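Local coordinates for glucose-binding protein (Thermus thermophilus HB27, PDB 2B3F) that binds glucose and galactose and probably serves as the solute-binding component of a sugar transport system, at residues 3-9 / 60-66; 139-145 / 267-271; 257-263 / 327-332. All coordinates share one frame; numbering follows the deposited sequence.

How the contacts relate
Contact 1 is core: two neighbouring parallel strands that end in the galactose pocket, joined by backbone hydrogen bonds and finished by aromatic and amide groups beside the sugar. Contacts 2 and 3 lie farther from the sugar, contact 2 partly buried and contact 3 at the surface, and each sets a helix start against a chain bordering strand 262-265, residues 257-263 entering it and 267-271 leaving it. Their chemistry is mainly tryptophan packing, with a proline over the ring in one and a tyrosine in the other. The 267-271 loop leads into strand 272-280, which pairs with strand 62-66 of contact 1, although the centres of contacts 1 and 2 are about 36 Å apart.

Contact 1: 3-9 / 60-66; sequences LEIFSWW and PDTFQVH. With GAL (beta-D-galactopyranose), chain G.
Phe6 and its neighbours on strand 3-7 pair in parallel with strand 62-66, the axes approaching to 4.6 Å at 25° to one another. Phe6 N donates to Thr62 O at 3.0 Å, and Gln64 N returns a bond to Phe6 O at 2.8 Å. With strand 32-37 bonded along its other edge, strand 3-7 lies between two parallel neighbours in a mixed sheet with helices packed against it, as in periplasmic binding proteins, and the sugar pocket opens at the C-terminal ends of the two strands. At the opposite end Asp61 OD2 accepts from Glu4 N at 2.8 Å, while Glu4 turns its carboxylate to Arg53. Phe6 CB touches both Pro60 CG and Phe63 CB, its ring leading on to helix 44-55.

Gln64 dominates the pocket end. Extended, with CG opposite its own backbone N (chi1 -178°), it slides its amide between two indoles. Trp8 lies nearly parallel to the amide, the planes 17° apart, and Trp9 covers the other side less evenly. OE1 is held by Trp8 N at 2.9 Å in a nearly straight bond, and NE2 is taken by Asp278, itself a galactose ligand, which together should fix the flip of the amide. The edge of the Trp8 six-membered ring is turned toward the face of His66, an offset edge-to-face pair, and Glu70 holds His66 ND1. All three rings then reach galactose: Trp8 NE1 donates to O5, Trp9 NE1 to O3 at 3.0 Å, and His66 NE2 to O2 at 2.8 Å.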
# COMPACT_ATOMS: atom_id res chain seq x y z
N LEU A 3 17.76 -15.44 -12.55
CA LEU A 3 16.41 -14.95 -12.28
C LEU A 3 16.53 -13.50 -11.84
O LEU A 3 17.19 -13.20 -10.86
CB LEU A 3 15.74 -15.75 -11.18
CG LEU A 3 14.39 -15.17 -10.73
CD1 LEU A 3 13.30 -15.35 -11.78
CD2 LEU A 3 13.97 -15.79 -9.40
N GLU A 4 15.86 -12.62 -12.59
CA GLU A 4 15.89 -11.18 -12.32
C GLU A 4 14.53 -10.76 -11.75
O GLU A 4 13.53 -10.79 -12.45
CB GLU A 4 16.20 -10.40 -13.58
CG GLU A 4 16.31 -8.91 -13.32
CD GLU A 4 16.53 -8.11 -14.57
OE1 GLU A 4 15.99 -8.50 -15.63
OE2 GLU A 4 17.21 -7.06 -14.49
N ILE A 5 14.55 -10.35 -10.49
CA ILE A 5 13.34 -9.98 -9.74
C ILE A 5 13.35 -8.46 -9.60
O ILE A 5 14.27 -7.92 -9.00
CB ILE A 5 13.34 -10.56 -8.34
CG1 ILE A 5 13.37 -12.11 -8.37
CG2 ILE A 5 12.10 -10.11 -7.58
CD1 ILE A 5 13.71 -12.72 -7.05
N PHE A 6 12.31 -7.83 -10.11
CA PHE A 6 12.19 -6.37 -10.13
C PHE A 6 11.19 -5.94 -9.05
O PHE A 6 10.09 -6.48 -8.94
CB PHE A 6 11.75 -5.95 -11.53
CG PHE A 6 11.74 -4.45 -11.78
CD1 PHE A 6 12.73 -3.86 -12.56
CD2 PHE A 6 10.70 -3.66 -11.31
CE1 PHE A 6 12.72 -2.48 -12.82
CE2 PHE A 6 10.67 -2.28 -11.60
CZ PHE A 6 11.69 -1.71 -12.35
N SER A 7 11.58 -4.98 -8.21
CA SER A 7 10.72 -4.53 -7.12
C SER A 7 11.21 -3.16 -6.63
O SER A 7 12.22 -2.64 -7.13
CB SER A 7 10.74 -5.52 -5.94
OG SER A 7 11.90 -5.37 -5.12
N TRP A 8 10.50 -2.62 -5.66
CA TRP A 8 10.99 -1.43 -4.96
C TRP A 8 11.35 -1.69 -3.51
O TRP A 8 11.39 -0.77 -2.67
CB TRP A 8 10.03 -0.25 -5.13
CG TRP A 8 8.67 -0.32 -4.60
CD1 TRP A 8 8.22 0.08 -3.37
CD2 TRP A 8 7.49 -0.70 -5.33
NE1 TRP A 8 6.85 -0.05 -3.27
CE2 TRP A 8 6.38 -0.52 -4.47
CE3 TRP A 8 7.28 -1.18 -6.63
CZ2 TRP A 8 5.07 -0.82 -4.88
CZ3 TRP A 8 5.99 -1.47 -7.02
CH2 TRP A 8 4.91 -1.29 -6.15
N TRP A 9 11.67 -2.95 -3.21
CA TRP A 9 11.96 -3.31 -1.85
C TRP A 9 13.46 -3.14 -1.52
O TRP A 9 14.16 -4.08 -1.18
CB TRP A 9 11.42 -4.71 -1.57
CG TRP A 9 9.94 -4.75 -1.51
CD1 TRP A 9 9.08 -3.77 -1.08
CD2 TRP A 9 9.12 -5.85 -1.91
NE1 TRP A 9 7.77 -4.20 -1.19
CE2 TRP A 9 7.77 -5.48 -1.69
CE3 TRP A 9 9.39 -7.12 -2.43
CZ2 TRP A 9 6.71 -6.34 -1.95
CZ3 TRP A 9 8.33 -7.96 -2.73
CH2 TRP A 9 7.02 -7.58 -2.46
N PRO A 60 11.91 -7.61 -17.13
CA PRO A 60 12.56 -8.43 -16.14
C PRO A 60 11.84 -9.79 -16.11
O PRO A 60 10.81 -9.95 -16.77
CB PRO A 60 12.34 -7.66 -14.84
CG PRO A 60 11.06 -6.96 -15.05
CD PRO A 60 11.03 -6.60 -16.50
N ASP A 61 12.36 -10.76 -15.37
CA ASP A 61 11.70 -12.07 -15.31
C ASP A 61 10.35 -12.01 -14.59
O ASP A 61 9.44 -12.77 -14.88
CB ASP A 61 12.62 -13.10 -14.69
CG ASP A 61 13.80 -13.40 -15.57
OD1 ASP A 61 13.61 -13.40 -16.81
OD2 ASP A 61 14.92 -13.61 -15.05
N THR A 62 10.24 -11.09 -13.64
CA THR A 62 9.03 -10.87 -12.88
C THR A 62 9.17 -9.51 -12.21
O THR A 62 10.30 -9.04 -11.96
CB THR A 62 8.80 -11.99 -11.83
OG1 THR A 62 7.51 -11.84 -11.22
CG2 THR A 62 9.90 -11.99 -10.75
N PHE A 63 8.04 -8.87 -11.94
CA PHE A 63 8.08 -7.56 -11.28
C PHE A 63 6.97 -7.39 -10.26
O PHE A 63 5.83 -7.90 -10.41
CB PHE A 63 8.08 -6.41 -12.30
CG PHE A 63 6.86 -6.37 -13.18
CD1 PHE A 63 5.67 -5.77 -12.76
CD2 PHE A 63 6.93 -6.86 -14.48
CE1 PHE A 63 4.56 -5.71 -13.60
CE2 PHE A 63 5.83 -6.79 -15.32
CZ PHE A 63 4.64 -6.21 -14.89
N GLN A 64 7.31 -6.71 -9.18
CA GLN A 64 6.35 -6.35 -8.17
C GLN A 64 5.26 -5.46 -8.78
O GLN A 64 5.53 -4.48 -9.47
CB GLN A 64 7.05 -5.58 -7.04
CG GLN A 64 6.15 -5.19 -5.91
CD GLN A 64 6.86 -4.27 -4.89
OE1 GLN A 64 8.06 -4.06 -4.97
NE2 GLN A 64 6.10 -3.76 -3.93
N VAL A 65 4.01 -5.83 -8.53
CA VAL A 65 2.88 -5.12 -9.08
C VAL A 65 1.68 -5.26 -8.17
O VAL A 65 1.43 -6.31 -7.58
CB VAL A 65 2.55 -5.59 -10.51
CG1 VAL A 65 2.24 -7.09 -10.53
CG2 VAL A 65 1.44 -4.76 -11.17
N HIS A 66 0.93 -4.18 -8.05
CA HIS A 66 -0.23 -4.19 -7.22
C HIS A 66 -1.42 -4.89 -7.86
O HIS A 66 -1.78 -4.61 -8.99
CB HIS A 66 -0.66 -2.77 -6.85
CG HIS A 66 0.26 -2.11 -5.87
ND1 HIS A 66 0.80 -0.86 -6.09
CD2 HIS A 66 0.72 -2.52 -4.67
CE1 HIS A 66 1.55 -0.53 -5.06
NE2 HIS A 66 1.51 -1.51 -4.18
C1 GAL G . 3.49 -0.01 -1.33
C2 GAL G . 3.90 -1.48 -1.44
C3 GAL G . 4.53 -2.00 -0.15
C4 GAL G . 5.66 -1.09 0.31
C5 GAL G . 5.16 0.38 0.28
C6 GAL G . 6.20 1.42 0.71
O1 GAL G . 2.98 0.47 -2.53
O2 GAL G . 2.75 -2.26 -1.81
O3 GAL G . 5.03 -3.31 -0.35
O4 GAL G . 6.75 -1.30 -0.54
O5 GAL G . 4.67 0.74 -0.98
O6 GAL G . 7.18 1.57 -0.27

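Contact 2: 139-145 / 267-271; sequences PRTWDKF and PGTQG. Unlike the reference sequence in segment 139-145: Lys144 (reference Glu).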
# COMPACT_ATOMS: atom_id res chain seq x y z
N PRO A 139 -7.03 9.33 18.84
CA PRO A 139 -8.33 9.78 18.31
C PRO A 139 -9.06 8.79 17.40
O PRO A 139 -8.45 8.18 16.52
CB PRO A 139 -7.98 11.06 17.54
CG PRO A 139 -6.53 10.98 17.29
CD PRO A 139 -5.90 10.09 18.27
N ARG A 140 -10.38 8.66 17.60
CA ARG A 140 -11.20 7.71 16.86
C ARG A 140 -11.98 8.36 15.70
O ARG A 140 -12.56 7.65 14.88
CB ARG A 140 -12.13 6.94 17.81
CG ARG A 140 -13.41 7.69 18.26
CD ARG A 140 -14.31 6.82 19.20
NE ARG A 140 -13.56 6.27 20.34
CZ ARG A 140 -13.34 6.90 21.51
NH1 ARG A 140 -13.81 8.13 21.73
NH2 ARG A 140 -12.64 6.29 22.47
N THR A 141 -11.98 9.70 15.63
CA THR A 141 -12.61 10.44 14.54
C THR A 141 -11.72 11.60 14.14
O THR A 141 -10.85 11.99 14.90
CB THR A 141 -13.95 11.05 14.95
OG1 THR A 141 -13.73 12.02 15.99
CG2 THR A 141 -14.93 9.98 15.42
N TRP A 142 -11.95 12.17 12.96
CA TRP A 142 -11.14 13.33 12.53
C TRP A 142 -11.38 14.58 13.39
O TRP A 142 -10.43 15.35 13.62
CB TRP A 142 -11.28 13.61 11.02
CG TRP A 142 -10.56 12.57 10.21
CD1 TRP A 142 -11.12 11.67 9.34
CD2 TRP A 142 -9.15 12.28 10.24
NE1 TRP A 142 -10.14 10.86 8.82
CE2 TRP A 142 -8.92 11.21 9.36
CE3 TRP A 142 -8.06 12.83 10.92
CZ2 TRP A 142 -7.65 10.68 9.14
CZ3 TRP A 142 -6.79 12.29 10.70
CH2 TRP A 142 -6.60 11.23 9.82
N ASP A 143 -12.59 14.76 13.89
CA ASP A 143 -12.86 15.89 14.81
C ASP A 143 -12.05 15.75 16.09
O ASP A 143 -11.41 16.71 16.53
CB ASP A 143 -14.35 16.03 15.12
CG ASP A 143 -15.12 16.69 13.99
OD1 ASP A 143 -14.51 17.36 13.14
OD2 ASP A 143 -16.35 16.53 13.91
N LYS A 144 -12.05 14.56 16.68
CA LYS A 144 -11.23 14.32 17.88
C LYS A 144 -9.72 14.38 17.60
O LYS A 144 -8.94 14.81 18.44
CB LYS A 144 -11.62 12.98 18.53
CG LYS A 144 -13.08 12.92 19.01
CD LYS A 144 -13.47 11.53 19.53
CE LYS A 144 -14.94 11.46 19.92
NZ LYS A 144 -15.16 10.76 21.22
N PHE A 145 -9.30 13.94 16.41
CA PHE A 145 -7.91 14.09 15.99
C PHE A 145 -7.49 15.56 15.98
O PHE A 145 -6.44 15.92 16.49
CB PHE A 145 -7.72 13.45 14.59
CG PHE A 145 -6.35 13.65 14.02
CD1 PHE A 145 -5.34 12.72 14.24
CD2 PHE A 145 -6.07 14.76 13.23
CE1 PHE A 145 -4.07 12.91 13.71
CE2 PHE A 145 -4.80 14.96 12.71
CZ PHE A 145 -3.80 14.04 12.95
N PRO A 267 -8.47 7.46 11.95
CA PRO A 267 -9.69 8.06 12.48
C PRO A 267 -10.87 8.01 11.51
O PRO A 267 -10.73 8.32 10.32
CB PRO A 267 -9.24 9.50 12.78
CG PRO A 267 -7.82 9.39 13.08
CD PRO A 267 -7.29 8.31 12.18
N GLY A 268 -12.02 7.56 11.99
CA GLY A 268 -13.23 7.51 11.19
C GLY A 268 -13.34 6.30 10.27
O GLY A 268 -14.25 6.22 9.46
N THR A 269 -12.41 5.36 10.37
CA THR A 269 -12.42 4.22 9.44
C THR A 269 -12.49 2.87 10.14
O THR A 269 -12.36 1.83 9.51
CB THR A 269 -11.18 4.24 8.50
OG1 THR A 269 -10.01 3.87 9.23
CG2 THR A 269 -11.00 5.61 7.86
N GLN A 270 -12.75 2.90 11.44
CA GLN A 270 -12.83 1.69 12.25
C GLN A 270 -13.85 0.75 11.61
O GLN A 270 -14.94 1.18 11.21
CB GLN A 270 -13.24 2.03 13.69
CG GLN A 270 -12.27 2.93 14.47
CD GLN A 270 -12.19 4.39 13.94
OE1 GLN A 270 -13.15 4.93 13.37
NE2 GLN A 270 -11.03 5.02 14.13
N GLY A 271 -13.48 -0.52 11.51
CA GLY A 271 -14.33 -1.54 10.91
C GLY A 271 -14.18 -1.70 9.41
O GLY A 271 -14.82 -2.56 8.81
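Pro267 has the largest share of this contact, lodged against the start of helix 142-154, whose N-cap is Thr141: Thr141 OG1 accepts from Lys144 N at 3.1 Å. The proline stands in the loop between strands 262-265 and 272-280, so the contact ties that connection to the first turn of the helix. The Pro267 ring does the touching. CB lies over one face of the Trp142 indole, 3.8 Å from the centroid of the six-membered ring and 13° off its normal, a CH-pi contact, while CG and CD continue over CZ3 and CH2 of the same ring. On another side CB packs against the backbone of Thr141, 3.5 Å from Thr141 C, and CG faces Pro139 O. Met124 and Ile240, from two strands of the adjoining sheet, also touch Pro267.

Trp142 keeps CG beside its backbone N, opposite the carbonyl carbon (chi1 -73°), which lays the indole across Pro267. Its other neighbours include Val176 and Ala179 of helix 166-190, Val207 and Val211 of helix 199-212, and Phe145, over whose ring face Trp142 CZ3 sits.

Arg140 contributes mainly through its backbone, its CB directed away from the loop. The amide group of Gln270 comes up to its carbonyl, Gln270 NE2 standing 3.1 Å from Arg140 O. Gly268, with positive phi, turns the chain just after Pro267 and presents its N-H to the same oxygen: Gly268 N donates to Arg140 O at 2.9 Å, approaching from 45° above the carbonyl plane.

Contact 3: 257-263 / 327-332; sequences PGTDFAW and NAYGQS
Trp263 reaches across to Tyr329 and Ser332 from a CB that points at helix 328-339, with CG set between the backbone N and the carbonyl carbon (chi1 56°). CG meets Tyr329 CD1, and CD2 lies 3.5 Å from that same Tyr329 CD1, which stands over the middle of the indole. The tyrosine is turned edge-on, its plane at 85° to the indole, in a T-shaped pair, and Tyr329 CB lies over the six-membered ring. NE1, at the indole edge, makes a weak hydrogen bond of 3.2 Å to Ser332 OG. Trp263 belongs to strand 262-265, at the edge of a four-stranded mixed sheet, and the first turn of the helix packs on the Trp263 indole, which projects from that strand. Farther out, CZ2 is 3.7 Å from Ala328 O, and CH2, the tip, meets Tyr329 N and CA, with Ala328 CB a little farther off. Replacing Trp263 by an alanine removes the indole, which would probably leave a gap beside Tyr329 and Ser332 OG without this weak N-H donor. The Tyr329 hydroxyl is held by Asp243. Beyond the ring, Pro257 CG rests on Asn327 CG at 3.8 Å, and Asn327 caps the helix, its OD1 accepting from Gly330 N at 3.0 Å.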
# COMPACT_ATOMS: atom_id res chain seq x y z
N PRO A 257 5.90 -4.65 19.51
CA PRO A 257 4.54 -4.23 19.18
C PRO A 257 3.64 -4.20 20.41
O PRO A 257 3.68 -5.13 21.22
CB PRO A 257 4.05 -5.29 18.18
CG PRO A 257 5.05 -6.35 18.16
CD PRO A 257 6.31 -5.87 18.78
N GLY A 258 2.87 -3.13 20.54
CA GLY A 258 1.88 -3.01 21.60
C GLY A 258 2.34 -2.18 22.79
O GLY A 258 1.54 -1.48 23.40
N THR A 259 3.62 -2.27 23.11
CA THR A 259 4.20 -1.52 24.21
C THR A 259 5.11 -0.38 23.74
O THR A 259 4.93 0.74 24.19
CB THR A 259 4.97 -2.44 25.19
OG1 THR A 259 5.89 -3.27 24.49
CG2 THR A 259 3.98 -3.33 25.94
N ASP A 260 6.06 -0.66 22.84
CA ASP A 260 6.94 0.40 22.31
C ASP A 260 6.26 1.23 21.22
O ASP A 260 6.68 2.36 20.95
CB ASP A 260 8.24 -0.17 21.75
CG ASP A 260 9.15 -0.77 22.81
OD1 ASP A 260 9.06 -0.34 23.98
OD2 ASP A 260 9.97 -1.65 22.46
N PHE A 261 5.26 0.66 20.56
CA PHE A 261 4.39 1.38 19.64
C PHE A 261 3.05 0.68 19.60
O PHE A 261 2.94 -0.47 20.01
CB PHE A 261 5.00 1.45 18.22
CG PHE A 261 5.03 0.13 17.47
CD1 PHE A 261 3.99 -0.23 16.62
CD2 PHE A 261 6.12 -0.74 17.59
CE1 PHE A 261 4.01 -1.44 15.93
CE2 PHE A 261 6.15 -1.95 16.89
CZ PHE A 261 5.08 -2.30 16.06
N ALA A 262 2.05 1.39 19.10
CA ALA A 262 0.71 0.84 18.99
C ALA A 262 0.03 1.35 17.72
O ALA A 262 0.62 2.15 16.99
CB ALA A 262 -0.11 1.18 20.23
N TRP A 263 -1.19 0.89 17.48
CA TRP A 263 -1.89 1.15 16.24
C TRP A 263 -3.39 1.21 16.44
O TRP A 263 -3.94 0.61 17.37
CB TRP A 263 -1.56 0.07 15.20
CG TRP A 263 -1.87 -1.30 15.70
CD1 TRP A 263 -3.03 -1.99 15.53
CD2 TRP A 263 -1.01 -2.14 16.47
NE1 TRP A 263 -2.94 -3.22 16.14
CE2 TRP A 263 -1.71 -3.34 16.73
CE3 TRP A 263 0.30 -2.01 16.94
CZ2 TRP A 263 -1.15 -4.39 17.46
CZ3 TRP A 263 0.86 -3.06 17.67
CH2 TRP A 263 0.13 -4.23 17.92
N ASN A 327 3.70 -11.58 14.83
CA ASN A 327 3.72 -10.85 16.08
C ASN A 327 2.34 -10.25 16.38
O ASN A 327 1.37 -10.50 15.65
CB ASN A 327 4.86 -9.79 16.08
CG ASN A 327 4.60 -8.63 15.13
OD1 ASN A 327 3.47 -8.35 14.77
ND2 ASN A 327 5.67 -7.94 14.73
N ALA A 328 2.24 -9.49 17.46
CA ALA A 328 0.98 -8.95 17.90
C ALA A 328 0.33 -8.04 16.85
O ALA A 328 -0.88 -8.05 16.70
CB ALA A 328 1.16 -8.21 19.20
N TYR A 329 1.13 -7.26 16.11
CA TYR A 329 0.57 -6.50 15.00
C TYR A 329 -0.04 -7.43 13.91
O TYR A 329 -1.21 -7.29 13.55
CB TYR A 329 1.54 -5.45 14.35
CG TYR A 329 0.74 -4.83 13.24
CD1 TYR A 329 -0.26 -3.92 13.53
CD2 TYR A 329 0.86 -5.26 11.92
CE1 TYR A 329 -1.09 -3.42 12.55
CE2 TYR A 329 0.04 -4.77 10.93
CZ TYR A 329 -0.95 -3.85 11.27
OH TYR A 329 -1.79 -3.36 10.32
N GLY A 330 0.77 -8.35 13.39
CA GLY A 330 0.33 -9.26 12.33
C GLY A 330 -0.95 -9.98 12.71
O GLY A 330 -1.87 -10.11 11.90
N GLN A 331 -1.03 -10.44 13.96
CA GLN A 331 -2.22 -11.16 14.43
C GLN A 331 -3.46 -10.27 14.50
O GLN A 331 -4.57 -10.72 14.17
CB GLN A 331 -1.95 -11.86 15.77
CG GLN A 331 -0.91 -12.94 15.66
CD GLN A 331 -0.68 -13.68 16.97
OE1 GLN A 331 -1.21 -13.29 18.01
NE2 GLN A 331 0.12 -14.73 16.92
N SER A 332 -3.27 -9.01 14.89
CA SER A 332 -4.33 -8.01 14.86
C SER A 332 -4.85 -7.73 13.44
O SER A 332 -6.06 -7.67 13.20
CB SER A 332 -3.83 -6.70 15.49
OG SER A 332 -4.89 -5.76 15.61